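Local coordinates for nicastrin (Dictyostelium purpureum, PDB 4R12), which probably serves as an essential subunit of the gamma-secretase complex, which cleaves integral membrane proteins such as Notch receptors within the membrane, at residues Ile69-Thr74 with Ile95-Thr100; Pro142-Asp147 with Asp578-Lys583; Thr16-Ser21 with Leu582-Ile587; Glu54-Tyr59 with Leu83-Lys88. One frame throughout, in Å; residues are numbered along the deposited sequence.

Interaction 1: residues Ile69-Thr74 with Ile95-Thr100; sequences IVVLDT and IVLTDT. With NAG (2-acetamido-2-deoxy-beta-D-glucopyranose), chain D.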
loop_
_atom_site.group_PDB
_atom_site.type_symbol
_atom_site.label_atom_id
_atom_site.label_comp_id
_atom_site.label_asym_id
_atom_site.label_seq_id
_atom_site.Cartn_x
_atom_site.Cartn_y
_atom_site.Cartn_z
ATOM N N ILE A 69 29.634 -5.967 -9.861
ATOM C CA ILE A 69 28.484 -5.434 -9.127
ATOM C C ILE A 69 28.501 -3.908 -9.194
ATOM O O ILE A 69 29.338 -3.259 -8.564
ATOM C CB ILE A 69 28.476 -5.853 -7.643
ATOM C CG1 ILE A 69 28.516 -7.377 -7.500
ATOM C CG2 ILE A 69 27.248 -5.259 -6.921
ATOM C CD1 ILE A 69 27.380 -8.075 -8.204
ATOM N N VAL A 70 27.582 -3.339 -9.965
ATOM C CA VAL A 70 27.497 -1.890 -10.110
ATOM C C VAL A 70 26.837 -1.251 -8.894
ATOM O O VAL A 70 25.747 -1.651 -8.474
ATOM C CB VAL A 70 26.714 -1.495 -11.376
ATOM C CG1 VAL A 70 26.594 0.024 -11.485
ATOM C CG2 VAL A 70 27.386 -2.065 -12.616
ATOM N N VAL A 71 27.512 -0.259 -8.326
ATOM C CA VAL A 71 26.964 0.534 -7.229
ATOM C C VAL A 71 26.471 1.856 -7.798
ATOM O O VAL A 71 27.244 2.594 -8.406
ATOM C CB VAL A 71 28.010 0.792 -6.133
ATOM C CG1 VAL A 71 27.395 1.574 -4.989
ATOM C CG2 VAL A 71 28.589 -0.527 -5.638
ATOM N N LEU A 72 25.189 2.147 -7.616
ATOM C CA LEU A 72 24.590 3.332 -8.218
ATOM C C LEU A 72 24.223 4.402 -7.204
ATOM O O LEU A 72 23.458 4.145 -6.277
ATOM C CB LEU A 72 23.327 2.956 -9.002
ATOM C CG LEU A 72 23.471 2.150 -10.290
ATOM C CD1 LEU A 72 22.096 1.758 -10.811
ATOM C CD2 LEU A 72 24.216 2.966 -11.320
ATOM N N ASP A 73 24.758 5.602 -7.391
ATOM C CA ASP A 73 24.151 6.779 -6.792
ATOM C C ASP A 73 22.747 6.822 -7.362
ATOM O O ASP A 73 22.549 6.529 -8.548
ATOM C CB ASP A 73 24.917 8.054 -7.133
ATOM C CG ASP A 73 24.291 9.297 -6.512
ATOM O OD1 ASP A 73 23.301 9.819 -7.079
ATOM O OD2 ASP A 73 24.796 9.748 -5.465
ATOM N N THR A 74 21.766 7.169 -6.544
ATOM C CA THR A 74 20.394 6.980 -6.982
ATOM C C THR A 74 20.006 7.876 -8.163
ATOM O O THR A 74 19.046 7.573 -8.874
ATOM C CB THR A 74 19.400 7.193 -5.829
ATOM O OG1 THR A 74 18.093 6.792 -6.258
ATOM C CG2 THR A 74 19.384 8.644 -5.373
ATOM N N ILE A 95 23.722 -2.511 -6.720
ATOM C CA ILE A 95 23.401 -1.995 -5.397
ATOM C C ILE A 95 23.021 -0.534 -5.535
ATOM O O ILE A 95 23.778 0.263 -6.101
ATOM C CB ILE A 95 24.576 -2.128 -4.422
ATOM C CG1 ILE A 95 24.973 -3.595 -4.275
ATOM C CG2 ILE A 95 24.221 -1.516 -3.074
ATOM C CD1 ILE A 95 26.222 -3.816 -3.430
ATOM N N VAL A 96 21.841 -0.189 -5.037
ATOM C CA VAL A 96 21.370 1.190 -5.110
ATOM C C VAL A 96 21.547 1.860 -3.752
ATOM O O VAL A 96 21.057 1.378 -2.724
ATOM C CB VAL A 96 19.891 1.272 -5.564
ATOM C CG1 VAL A 96 19.394 2.731 -5.537
ATOM C CG2 VAL A 96 19.733 0.654 -6.969
ATOM N N LEU A 97 22.263 2.978 -3.763
ATOM C CA LEU A 97 22.575 3.717 -2.551
ATOM C C LEU A 97 21.405 4.616 -2.154
ATOM O O LEU A 97 20.750 5.210 -3.012
ATOM C CB LEU A 97 23.845 4.553 -2.763
ATOM C CG LEU A 97 25.090 3.793 -3.249
ATOM C CD1 LEU A 97 26.152 4.782 -3.700
ATOM C CD2 LEU A 97 25.640 2.879 -2.163
ATOM N N THR A 98 21.144 4.710 -0.859
ATOM C CA THR A 98 20.077 5.581 -0.377
ATOM C C THR A 98 20.591 6.633 0.600
ATOM O O THR A 98 19.793 7.187 1.356
ATOM C CB THR A 98 18.963 4.779 0.323
ATOM O OG1 THR A 98 19.484 4.204 1.532
ATOM C CG2 THR A 98 18.451 3.663 -0.584
ATOM N N ASP A 99 21.903 6.902 0.597
ATOM C CA ASP A 99 22.453 7.947 1.472
ATOM C C ASP A 99 22.203 9.342 0.889
ATOM O O ASP A 99 22.289 10.345 1.598
ATOM C CB ASP A 99 23.953 7.736 1.741
ATOM C CG ASP A 99 24.779 7.561 0.471
ATOM O OD1 ASP A 99 24.246 7.079 -0.559
ATOM O OD2 ASP A 99 25.988 7.895 0.513
ATOM N N THR A 100 21.890 9.390 -0.403
ATOM C CA THR A 100 21.385 10.599 -1.052
ATOM C C THR A 100 20.058 10.287 -1.748
ATOM O O THR A 100 19.750 9.123 -2.009
ATOM C CB THR A 100 22.362 11.151 -2.092
ATOM O OG1 THR A 100 22.537 10.186 -3.138
ATOM C CG2 THR A 100 23.717 11.486 -1.461
HETATM C C1 NAG D . 21.254 10.191 5.566
HETATM C C2 NAG D . 20.381 11.260 4.959
HETATM C C3 NAG D . 21.049 12.608 5.070
HETATM C C4 NAG D . 21.564 12.877 6.478
HETATM C C5 NAG D . 22.380 11.671 6.944
HETATM C C6 NAG D . 22.880 11.755 8.356
HETATM C C7 NAG D . 18.966 10.647 3.144
HETATM C C8 NAG D . 18.836 10.544 1.672
HETATM N N2 NAG D . 20.154 10.969 3.584
HETATM O O3 NAG D . 20.096 13.571 4.670
HETATM O O4 NAG D . 22.355 14.062 6.430
HETATM O O5 NAG D . 21.520 10.563 6.901
HETATM O O6 NAG D . 21.773 11.839 9.233
HETATM O O7 NAG D . 18.045 10.444 3.885
HETATM O O HOH W 1 22.034 11.549 -5.479
HETATM O O HOH W 2 17.966 5.387 -3.655
HETATM O O HOH W 3 22.172 7.537 -3.752
#
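Val71 and Leu97 meet in the tightly packed part of this contact, their side chains crossing at about a right angle with Val71 CG1 3.6 Å from Leu97 CD2. That methyl stands anti to the backbone N of its own residue (chi1 -178°), which turns it toward the leucine. Ile69 extends the apolar patch, laying CG2 against Ile95 CG1 at 3.9 Å. Three nearly straight backbone bonds join the segments: Ile95 N to Val70 O, Leu72 N to Ile95 O, and Leu97 N to Leu72 O. This is the pattern of neighbouring parallel strands, here 67-72 and 90-96, connected through helix 79-83 in the alpha/beta small lobe of nicastrin. Beyond Leu72 and Leu97 water takes over the link. One molecule accepts from Thr74 N (2.8 Å), donates to Leu97 O and bonds Thr100 OG1; a second links Thr100 OG1 to Asp73 OD1, to which it donates at 2.7 Å. The other carboxylate oxygen of Asp73 makes a salt bridge with Arg155 of helix 148-160, which also pairs with Asp99. On the glycan side, Asp99 O receives the N2-H of an N-acetylglucosamine at 3.0 Å.

Interaction 2: residues Pro142-Asp147 with Asp578-Lys583; sequences PIFAID and DYTALK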
loop_
_atom_site.group_PDB
_atom_site.type_symbol
_atom_site.label_atom_id
_atom_site.label_comp_id
_atom_site.label_asym_id
_atom_site.label_seq_id
_atom_site.Cartn_x
_atom_site.Cartn_y
_atom_site.Cartn_z
ATOM N N PRO A 142 20.399 -9.753 -9.675
ATOM C CA PRO A 142 19.742 -9.171 -8.502
ATOM C C PRO A 142 20.013 -7.673 -8.353
ATOM O O PRO A 142 21.071 -7.168 -8.757
ATOM C CB PRO A 142 20.351 -9.957 -7.343
ATOM C CG PRO A 142 21.723 -10.312 -7.833
ATOM C CD PRO A 142 21.589 -10.541 -9.308
ATOM N N ILE A 143 19.038 -6.969 -7.787
ATOM C CA ILE A 143 19.202 -5.571 -7.446
ATOM C C ILE A 143 18.794 -5.384 -5.981
ATOM O O ILE A 143 17.700 -5.793 -5.575
ATOM C CB ILE A 143 18.362 -4.634 -8.367
ATOM C CG1 ILE A 143 18.614 -4.969 -9.844
ATOM C CG2 ILE A 143 18.692 -3.168 -8.096
ATOM C CD1 ILE A 143 17.898 -4.034 -10.831
ATOM N N PHE A 144 19.700 -4.820 -5.186
ATOM C CA PHE A 144 19.403 -4.470 -3.792
ATOM C C PHE A 144 19.540 -2.977 -3.553
ATOM O O PHE A 144 20.494 -2.351 -4.035
ATOM C CB PHE A 144 20.360 -5.163 -2.806
ATOM C CG PHE A 144 20.137 -6.643 -2.625
ATOM C CD1 PHE A 144 20.035 -7.494 -3.704
ATOM C CD2 PHE A 144 20.120 -7.192 -1.355
ATOM C CE1 PHE A 144 19.881 -8.866 -3.523
ATOM C CE2 PHE A 144 19.966 -8.564 -1.169
ATOM C CZ PHE A 144 19.845 -9.398 -2.259
ATOM N N ALA A 145 18.632 -2.416 -2.757
ATOM C CA ALA A 145 18.903 -1.157 -2.098
ATOM C C ALA A 145 19.451 -1.459 -0.700
ATOM O O ALA A 145 19.269 -2.563 -0.176
ATOM C CB ALA A 145 17.644 -0.289 -2.010
ATOM N N ILE A 146 20.124 -0.480 -0.107
ATOM C CA ILE A 146 20.687 -0.630 1.231
ATOM C C ILE A 146 20.401 0.640 2.015
ATOM O O ILE A 146 20.191 1.698 1.418
ATOM C CB ILE A 146 22.208 -0.902 1.201
ATOM C CG1 ILE A 146 22.891 -0.025 0.149
ATOM C CG2 ILE A 146 22.485 -2.390 0.927
ATOM C CD1 ILE A 146 24.393 -0.120 0.171
ATOM N N ASP A 147 20.396 0.543 3.344
ATOM C CA ASP A 147 20.006 1.689 4.163
ATOM C C ASP A 147 21.061 2.787 4.135
ATOM O O ASP A 147 22.100 2.663 3.490
ATOM C CB ASP A 147 19.700 1.265 5.611
ATOM C CG ASP A 147 20.950 0.914 6.427
ATOM O OD1 ASP A 147 22.090 1.045 5.947
ATOM O OD2 ASP A 147 20.780 0.518 7.593
ATOM N N ASP A 578 13.718 -18.525 -0.348
ATOM C CA ASP A 578 14.216 -19.058 0.925
ATOM C C ASP A 578 14.818 -17.968 1.793
ATOM O O ASP A 578 14.446 -17.818 2.960
ATOM C CB ASP A 578 15.253 -20.162 0.686
ATOM C CG ASP A 578 14.616 -21.477 0.276
ATOM O OD1 ASP A 578 13.365 -21.554 0.267
ATOM O OD2 ASP A 578 15.363 -22.438 -0.025
ATOM N N TYR A 579 15.752 -17.209 1.229
ATOM C CA TYR A 579 16.420 -16.152 1.986
ATOM C C TYR A 579 17.066 -15.104 1.085
ATOM O O TYR A 579 17.350 -15.351 -0.094
ATOM C CB TYR A 579 17.490 -16.745 2.906
ATOM C CG TYR A 579 18.779 -17.057 2.186
ATOM C CD1 TYR A 579 18.877 -18.164 1.360
ATOM C CD2 TYR A 579 19.894 -16.236 2.321
ATOM C CE1 TYR A 579 20.047 -18.454 0.689
ATOM C CE2 TYR A 579 21.071 -16.514 1.655
ATOM C CZ TYR A 579 21.142 -17.627 0.838
ATOM O OH TYR A 579 22.309 -17.923 0.164
ATOM N N THR A 580 17.310 -13.935 1.668
ATOM C CA THR A 580 17.947 -12.824 0.981
ATOM C C THR A 580 19.157 -12.343 1.778
ATOM O O THR A 580 19.069 -12.196 2.999
ATOM C CB THR A 580 16.942 -11.672 0.775
ATOM O OG1 THR A 580 16.207 -11.893 -0.436
ATOM C CG2 THR A 580 17.655 -10.327 0.710
ATOM N N ALA A 581 20.287 -12.107 1.108
ATOM C CA ALA A 581 21.481 -11.638 1.815
ATOM C C ALA A 581 22.442 -10.834 0.940
ATOM O O ALA A 581 22.576 -11.069 -0.266
ATOM C CB ALA A 581 22.222 -12.818 2.438
ATOM N N LEU A 582 23.119 -9.886 1.580
ATOM C CA LEU A 582 24.120 -9.059 0.930
ATOM C C LEU A 582 25.410 -9.112 1.738
ATOM O O LEU A 582 25.432 -8.771 2.924
ATOM C CB LEU A 582 23.611 -7.619 0.786
ATOM C CG LEU A 582 24.492 -6.525 0.179
ATOM C CD1 LEU A 582 25.415 -7.047 -0.904
ATOM C CD2 LEU A 582 23.582 -5.453 -0.411
ATOM N N LYS A 583 26.481 -9.552 1.092
ATOM C CA LYS A 583 27.758 -9.713 1.760
ATOM C C LYS A 583 28.832 -8.938 1.018
ATOM O O LYS A 583 28.844 -8.909 -0.213
ATOM C CB LYS A 583 28.143 -11.196 1.842
ATOM C CG LYS A 583 27.037 -12.103 2.372
ATOM C CD LYS A 583 27.297 -13.566 2.016
ATOM C CE LYS A 583 26.138 -14.454 2.455
ATOM N NZ LYS A 583 26.305 -15.864 1.997
#
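Two strands of the small-lobe region cross here through Phe144, Ile146 and Leu582: strand 143-146 and the last strand of the chain, of which 581-583 takes part. Their short axes come within 9.3 Å at an angle of 76°, too far apart for backbone pairing, so side chains fill the interval. Phe144 contributes most of the buried surface. Leu582 CD2 reaches both residues of strand 143-146: it lies 3.5 Å from Ile146 CG2, the two side chains crossing at about a right angle, and 4.0 Å from Phe144 CD2. The leucine slides past the phenylalanine in the opposite direction, carried out by a CG anti to the backbone N (chi1 178°). Further along the ring, Thr580 CG2 comes from the opposite direction and meets it obliquely, 3.5 Å from Phe144 CE2. Ala581 O approaches the same CE2 to 3.7 Å, also obliquely. The backbone of Phe144 is meanwhile bonded to Ile94 and Val96, while those of Ile143 and Ala145 bond to strand 21-29. Strands 143-146 and 581-583 thus cross steeply in the alpha/beta small-lobe region without sharing backbone bonds, and Phe144, Ile146 and Leu582 close a buried apolar layer between them, which Leu173 of strand 169-174 joins by touching both Phe144 and Leu582.

Interaction 3: residues Thr16-Ser21 with Leu582-Ile587; sequences TTLYSS and LKVFKI
Thr17 and Lys583 sit opposite each other where the start of the modelled chain runs antiparallel to its last strand, and backbone bonds flank them. Val584 N donates to Thr16 O at 3.0 Å, the donor tilted 28° from the carbonyl plane, while Leu18 N reaches Leu582 O at 2.8 Å in a much more axial approach. Each of these carbonyls also receives a CA-H: Lys583 CA lies 3.4 Å from Thr16 O, and Thr17 CA lies equally far from Leu582 O. Two donors therefore converge on each oxygen.

Water continues the link where the backbones diverge. A single molecule donates to Leu18 O at 2.6 Å, bonds Ser21 OG and accepts a weak bond from Leu582 N.

Leu18, Leu582 and Val584 form the apolar group. Val584 sets CG1 anti to its backbone N (chi1 170°), leaving CG2 anti to the carbonyl carbon and 3.5 Å from Leu18 CD1, the two side chains oblique to one another; Ile154 of helix 148-160 touches both. Thr17 and Lys583 instead lie alongside, pointing the same way, with OG1 of the threonine 3.7 Å from CG of the lysine.

Strand 169-174 pairs with one edge of strand 581-586. Along the edge left to it, the irregular N-terminal segment pairs by one antiparallel bridge, with Thr17 and Lys583 as its non-hydrogen-bonded pair.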
loop_
_atom_site.group_PDB
_atom_site.type_symbol
_atom_site.label_atom_id
_atom_site.label_comp_id
_atom_site.label_asym_id
_atom_site.label_seq_id
_atom_site.Cartn_x
_atom_site.Cartn_y
_atom_site.Cartn_z
ATOM N N THR A 16 31.053 -10.344 5.442
ATOM C CA THR A 16 30.580 -9.198 6.216
ATOM C C THR A 16 29.155 -8.954 5.740
ATOM O O THR A 16 28.951 -8.351 4.685
ATOM C CB THR A 16 31.440 -7.921 6.010
ATOM O OG1 THR A 16 32.834 -8.244 6.105
ATOM C CG2 THR A 16 31.094 -6.855 7.046
ATOM N N THR A 17 28.171 -9.454 6.482
ATOM C CA THR A 17 26.787 -9.402 6.017
ATOM C C THR A 17 26.112 -8.071 6.354
ATOM O O THR A 17 26.086 -7.637 7.507
ATOM C CB THR A 17 25.943 -10.563 6.594
ATOM O OG1 THR A 17 26.389 -11.801 6.026
ATOM C CG2 THR A 17 24.468 -10.375 6.248
ATOM N N LEU A 18 25.571 -7.425 5.330
ATOM C CA LEU A 18 24.870 -6.168 5.521
ATOM C C LEU A 18 23.386 -6.461 5.631
ATOM O O LEU A 18 22.754 -6.902 4.672
ATOM C CB LEU A 18 25.182 -5.212 4.382
ATOM C CG LEU A 18 26.691 -4.970 4.275
ATOM C CD1 LEU A 18 27.023 -4.350 2.935
ATOM C CD2 LEU A 18 27.201 -4.099 5.423
ATOM N N TYR A 19 22.843 -6.235 6.824
ATOM C CA TYR A 19 21.547 -6.799 7.198
ATOM C C TYR A 19 20.386 -5.941 6.742
ATOM O O TYR A 19 19.334 -6.462 6.371
ATOM C CB TYR A 19 21.477 -7.008 8.716
ATOM C CG TYR A 19 22.514 -7.977 9.240
ATOM C CD1 TYR A 19 22.272 -9.353 9.253
ATOM C CD2 TYR A 19 23.739 -7.522 9.718
ATOM C CE1 TYR A 19 23.224 -10.244 9.733
ATOM C CE2 TYR A 19 24.699 -8.407 10.200
ATOM C CZ TYR A 19 24.437 -9.763 10.205
ATOM O OH TYR A 19 25.395 -10.634 10.687
ATOM N N SER A 20 20.570 -4.634 6.778
ATOM C CA SER A 20 19.542 -3.740 6.292
ATOM C C SER A 20 19.675 -3.597 4.794
ATOM O O SER A 20 20.125 -2.575 4.306
ATOM C CB SER A 20 19.628 -2.395 6.958
ATOM O OG SER A 20 19.756 -2.542 8.349
ATOM N N SER A 21 19.298 -4.657 4.090
ATOM C CA SER A 21 19.248 -4.664 2.627
ATOM C C SER A 21 17.829 -4.943 2.126
ATOM O O SER A 21 17.061 -5.687 2.756
ATOM C CB SER A 21 20.214 -5.701 2.053
ATOM O OG SER A 21 19.670 -7.005 2.144
ATOM N N LEU A 582 23.119 -9.886 1.580
ATOM C CA LEU A 582 24.120 -9.059 0.930
ATOM C C LEU A 582 25.410 -9.112 1.738
ATOM O O LEU A 582 25.432 -8.771 2.924
ATOM C CB LEU A 582 23.611 -7.619 0.786
ATOM C CG LEU A 582 24.492 -6.525 0.179
ATOM C CD1 LEU A 582 25.415 -7.047 -0.904
ATOM C CD2 LEU A 582 23.582 -5.453 -0.411
ATOM N N LYS A 583 26.481 -9.552 1.092
ATOM C CA LYS A 583 27.758 -9.713 1.760
ATOM C C LYS A 583 28.832 -8.938 1.018
ATOM O O LYS A 583 28.844 -8.909 -0.213
ATOM C CB LYS A 583 28.143 -11.196 1.842
ATOM C CG LYS A 583 27.037 -12.103 2.372
ATOM C CD LYS A 583 27.297 -13.566 2.016
ATOM C CE LYS A 583 26.138 -14.454 2.455
ATOM N NZ LYS A 583 26.305 -15.864 1.997
ATOM N N VAL A 584 29.729 -8.310 1.770
ATOM C CA VAL A 584 30.860 -7.604 1.184
ATOM C C VAL A 584 32.152 -8.262 1.674
ATOM O O VAL A 584 32.201 -8.801 2.780
ATOM C CB VAL A 584 30.816 -6.094 1.526
ATOM C CG1 VAL A 584 32.100 -5.392 1.130
ATOM C CG2 VAL A 584 29.638 -5.445 0.817
ATOM N N PHE A 585 33.176 -8.248 0.828
ATOM C CA PHE A 585 34.420 -8.953 1.099
ATOM C C PHE A 585 35.523 -8.388 0.219
ATOM O O PHE A 585 35.240 -7.717 -0.777
ATOM C CB PHE A 585 34.240 -10.447 0.838
ATOM C CG PHE A 585 33.734 -10.755 -0.541
ATOM C CD1 PHE A 585 34.615 -10.942 -1.593
ATOM C CD2 PHE A 585 32.375 -10.824 -0.792
ATOM C CE1 PHE A 585 34.154 -11.206 -2.867
ATOM C CE2 PHE A 585 31.905 -11.089 -2.062
ATOM C CZ PHE A 585 32.796 -11.280 -3.103
ATOM N N LYS A 586 36.777 -8.656 0.565
ATOM C CA LYS A 586 37.870 -8.252 -0.313
ATOM C C LYS A 586 38.224 -9.390 -1.259
ATOM O O LYS A 586 38.270 -10.551 -0.859
ATOM C CB LYS A 586 39.092 -7.796 0.488
ATOM C CG LYS A 586 39.198 -6.274 0.571
ATOM C CD LYS A 586 40.523 -5.797 1.149
ATOM C CE LYS A 586 40.654 -4.280 1.012
ATOM N NZ LYS A 586 41.868 -3.749 1.695
ATOM N N ILE A 587 38.445 -9.048 -2.524
ATOM C CA ILE A 587 38.774 -10.034 -3.545
ATOM C C ILE A 587 40.185 -10.573 -3.349
ATOM O O ILE A 587 40.985 -10.605 -4.285
ATOM C CB ILE A 587 38.630 -9.425 -4.952
ATOM C CG1 ILE A 587 37.166 -9.088 -5.241
ATOM C CG2 ILE A 587 39.180 -10.376 -6.004
ATOM C CD1 ILE A 587 36.966 -8.251 -6.484
HETATM O O HOH W 4 21.296 -8.663 3.513
#

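Interaction 4: residues Glu54-Tyr59 with Leu83-Lys88; sequences ESYNNY and LNLHNK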
loop_
_atom_site.group_PDB
_atom_site.type_symbol
_atom_site.label_atom_id
_atom_site.label_comp_id
_atom_site.label_asym_id
_atom_site.label_seq_id
_atom_site.Cartn_x
_atom_site.Cartn_y
_atom_site.Cartn_z
ATOM N N GLU A 54 31.049 10.866 -15.586
ATOM C CA GLU A 54 32.369 10.334 -15.891
ATOM C C GLU A 54 32.436 8.843 -15.624
ATOM O O GLU A 54 32.838 8.078 -16.495
ATOM C CB GLU A 54 33.461 11.048 -15.087
ATOM C CG GLU A 54 34.840 10.402 -15.262
ATOM C CD GLU A 54 35.948 11.101 -14.484
ATOM O OE1 GLU A 54 35.865 11.171 -13.237
ATOM O OE2 GLU A 54 36.912 11.572 -15.125
ATOM N N SER A 55 32.058 8.433 -14.417
ATOM C CA SER A 55 32.119 7.022 -14.054
ATOM C C SER A 55 31.067 6.236 -14.824
ATOM O O SER A 55 31.254 5.049 -15.108
ATOM C CB SER A 55 31.948 6.830 -12.541
ATOM O OG SER A 55 30.799 7.495 -12.044
ATOM N N TYR A 56 29.970 6.899 -15.179
ATOM C CA TYR A 56 28.963 6.279 -16.030
ATOM C C TYR A 56 29.582 5.895 -17.384
ATOM O O TYR A 56 29.555 4.729 -17.780
ATOM C CB TYR A 56 27.757 7.204 -16.238
ATOM C CG TYR A 56 26.638 6.518 -16.988
ATOM C CD1 TYR A 56 26.608 6.513 -18.374
ATOM C CD2 TYR A 56 25.634 5.842 -16.308
ATOM C CE1 TYR A 56 25.611 5.870 -19.062
ATOM C CE2 TYR A 56 24.626 5.193 -16.992
ATOM C CZ TYR A 56 24.624 5.207 -18.370
ATOM O OH TYR A 56 23.628 4.572 -19.068
ATOM N N ASN A 57 30.147 6.878 -18.078
ATOM C CA ASN A 57 30.773 6.638 -19.380
ATOM C C ASN A 57 31.956 5.676 -19.321
ATOM O O ASN A 57 32.171 4.893 -20.246
ATOM C CB ASN A 57 31.232 7.956 -19.996
ATOM C CG ASN A 57 30.075 8.840 -20.403
ATOM O OD1 ASN A 57 29.021 8.356 -20.830
ATOM N ND2 ASN A 57 30.263 10.149 -20.280
ATOM N N ASN A 58 32.723 5.726 -18.238
ATOM C CA ASN A 58 33.879 4.846 -18.093
ATOM C C ASN A 58 33.497 3.401 -17.766
ATOM O O ASN A 58 34.365 2.538 -17.603
ATOM C CB ASN A 58 34.829 5.384 -17.024
ATOM C CG ASN A 58 35.527 6.659 -17.463
ATOM O OD1 ASN A 58 35.587 6.969 -18.655
ATOM N ND2 ASN A 58 36.065 7.403 -16.500
ATOM N N TYR A 59 32.197 3.137 -17.670
ATOM C CA TYR A 59 31.736 1.773 -17.466
ATOM C C TYR A 59 31.846 0.965 -18.760
ATOM O O TYR A 59 32.195 -0.210 -18.735
ATOM C CB TYR A 59 30.296 1.752 -16.959
ATOM C CG TYR A 59 29.711 0.365 -16.891
ATOM C CD1 TYR A 59 30.068 -0.506 -15.873
ATOM C CD2 TYR A 59 28.804 -0.077 -17.850
ATOM C CE1 TYR A 59 29.539 -1.789 -15.807
ATOM C CE2 TYR A 59 28.267 -1.356 -17.793
ATOM C CZ TYR A 59 28.639 -2.206 -16.770
ATOM O OH TYR A 59 28.111 -3.477 -16.706
ATOM N N LEU A 83 19.434 0.502 -18.305
ATOM C CA LEU A 83 19.304 -0.367 -19.472
ATOM C C LEU A 83 20.422 -0.122 -20.483
ATOM O O LEU A 83 20.706 -0.990 -21.299
ATOM C CB LEU A 83 17.934 -0.200 -20.139
ATOM C CG LEU A 83 16.740 -0.736 -19.331
ATOM C CD1 LEU A 83 15.552 -1.054 -20.204
ATOM C CD2 LEU A 83 17.137 -1.964 -18.527
ATOM N N ASN A 84 21.063 1.042 -20.415
ATOM C CA ASN A 84 22.174 1.369 -21.310
ATOM C C ASN A 84 23.501 0.764 -20.902
ATOM O O ASN A 84 24.469 0.804 -21.660
ATOM C CB ASN A 84 22.350 2.876 -21.410
ATOM C CG ASN A 84 21.526 3.469 -22.493
ATOM O OD1 ASN A 84 21.281 2.823 -23.518
ATOM N ND2 ASN A 84 21.080 4.704 -22.293
ATOM N N LEU A 85 23.554 0.218 -19.694
ATOM C CA LEU A 85 24.765 -0.415 -19.217
ATOM C C LEU A 85 24.995 -1.721 -19.963
ATOM O O LEU A 85 24.771 -2.793 -19.418
ATOM C CB LEU A 85 24.684 -0.658 -17.715
ATOM C CG LEU A 85 24.437 0.623 -16.917
ATOM C CD1 LEU A 85 24.352 0.337 -15.423
ATOM C CD2 LEU A 85 25.523 1.646 -17.223
ATOM N N HIS A 86 25.416 -1.613 -21.220
ATOM C CA HIS A 86 25.868 -2.771 -21.992
ATOM C C HIS A 86 27.389 -2.883 -21.870
ATOM O O HIS A 86 28.108 -1.914 -22.111
ATOM C CB HIS A 86 25.467 -2.663 -23.472
ATOM C CG HIS A 86 24.111 -2.060 -23.703
ATOM N ND1 HIS A 86 22.938 -2.680 -23.325
ATOM C CD2 HIS A 86 23.744 -0.902 -24.306
ATOM C CE1 HIS A 86 21.908 -1.928 -23.678
ATOM N NE2 HIS A 86 22.369 -0.840 -24.269
ATOM N N ASN A 87 27.908 -4.030 -21.474
ATOM C CA ASN A 87 29.338 -4.212 -21.274
ATOM C C ASN A 87 29.829 -5.577 -21.755
ATOM O O ASN A 87 29.083 -6.522 -21.821
ATOM C CB ASN A 87 29.681 -4.047 -19.807
ATOM C CG ASN A 87 31.158 -4.021 -19.549
ATOM O OD1 ASN A 87 31.900 -4.845 -20.067
ATOM N ND2 ASN A 87 31.599 -3.084 -18.736
ATOM N N LYS A 88 31.092 -5.679 -22.110
ATOM C CA LYS A 88 31.644 -6.955 -22.563
ATOM C C LYS A 88 31.849 -7.828 -21.349
ATOM O O LYS A 88 31.765 -9.031 -21.396
ATOM C CB LYS A 88 32.960 -6.713 -23.280
ATOM C CG LYS A 88 32.960 -5.426 -24.084
ATOM C CD LYS A 88 34.113 -4.534 -23.682
ATOM C CE LYS A 88 33.828 -3.840 -22.364
ATOM N NZ LYS A 88 32.802 -2.789 -22.547
#
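The Tyr59 ring carries Asn87 ND2 over one face, 3.6 Å above the plane and displaced toward the rim, with ring and amide planes 71° apart. Leu85 CB approaches the same ring obliquely, 3.7 Å from Tyr59 CE2. The Tyr56 ring, by contrast, is met at its edge: Asn84 CB lies near the plane, 3.2 Å from Tyr56 OH, and Asn57 OD1 from its own segment is also at the edge. Leu85 joins the two tyrosines with one methyl, CD2, which is 3.7 Å from Tyr56 CE2 and 3.8 Å from Tyr59 CD2. Both tyrosines hold CG anti to the backbone N (chi1 173° for Tyr59), which carries their rings from helix 53-57 and its end out to the loop that precedes strand 90-96. There Leu85 is the centre of an inverse gamma turn. Tyr59 OH, buried against Asn87 CB, has no polar partner in the model, probably at some energetic cost. Other polar ends bond outside the two segments: Tyr56 OH to Ser81 O, Asn87 OD1 to Ser89 N and, weakly, Asn87 ND2 to Tyr62 O. With no hydrogen bond between the segments themselves, apolar and ring contacts are what join the helix end to the loop.

In the fold
Interactions 1 to 3 form a continuous chain through the small-lobe region, and interaction 4 touches interaction 1. Interactions 1 and 2, their centres 13 Å apart, lie on neighbouring strands 90-96 and 143-146: Val96 N lies 2.7 Å from Phe144 O, and Thr98 OG1 2.6 Å from Ile146 O, both probable hydrogen bonds. Interactions 2 and 3 lie closer, about 9 Å between centres, and both use Leu582 and Lys583. Interactions 1 and 3 also touch directly, Ile95 CD1 to Leu582 CD1 at 4.2 Å. Interaction 4 meets interaction 1 where Val70 CG2 packs 3.9 Å from Tyr59 CE1. One sugar bonds Asp99 O in interaction 1; the side chain of Tyr56 in interaction 4 is about 4 Å from another bound NAG.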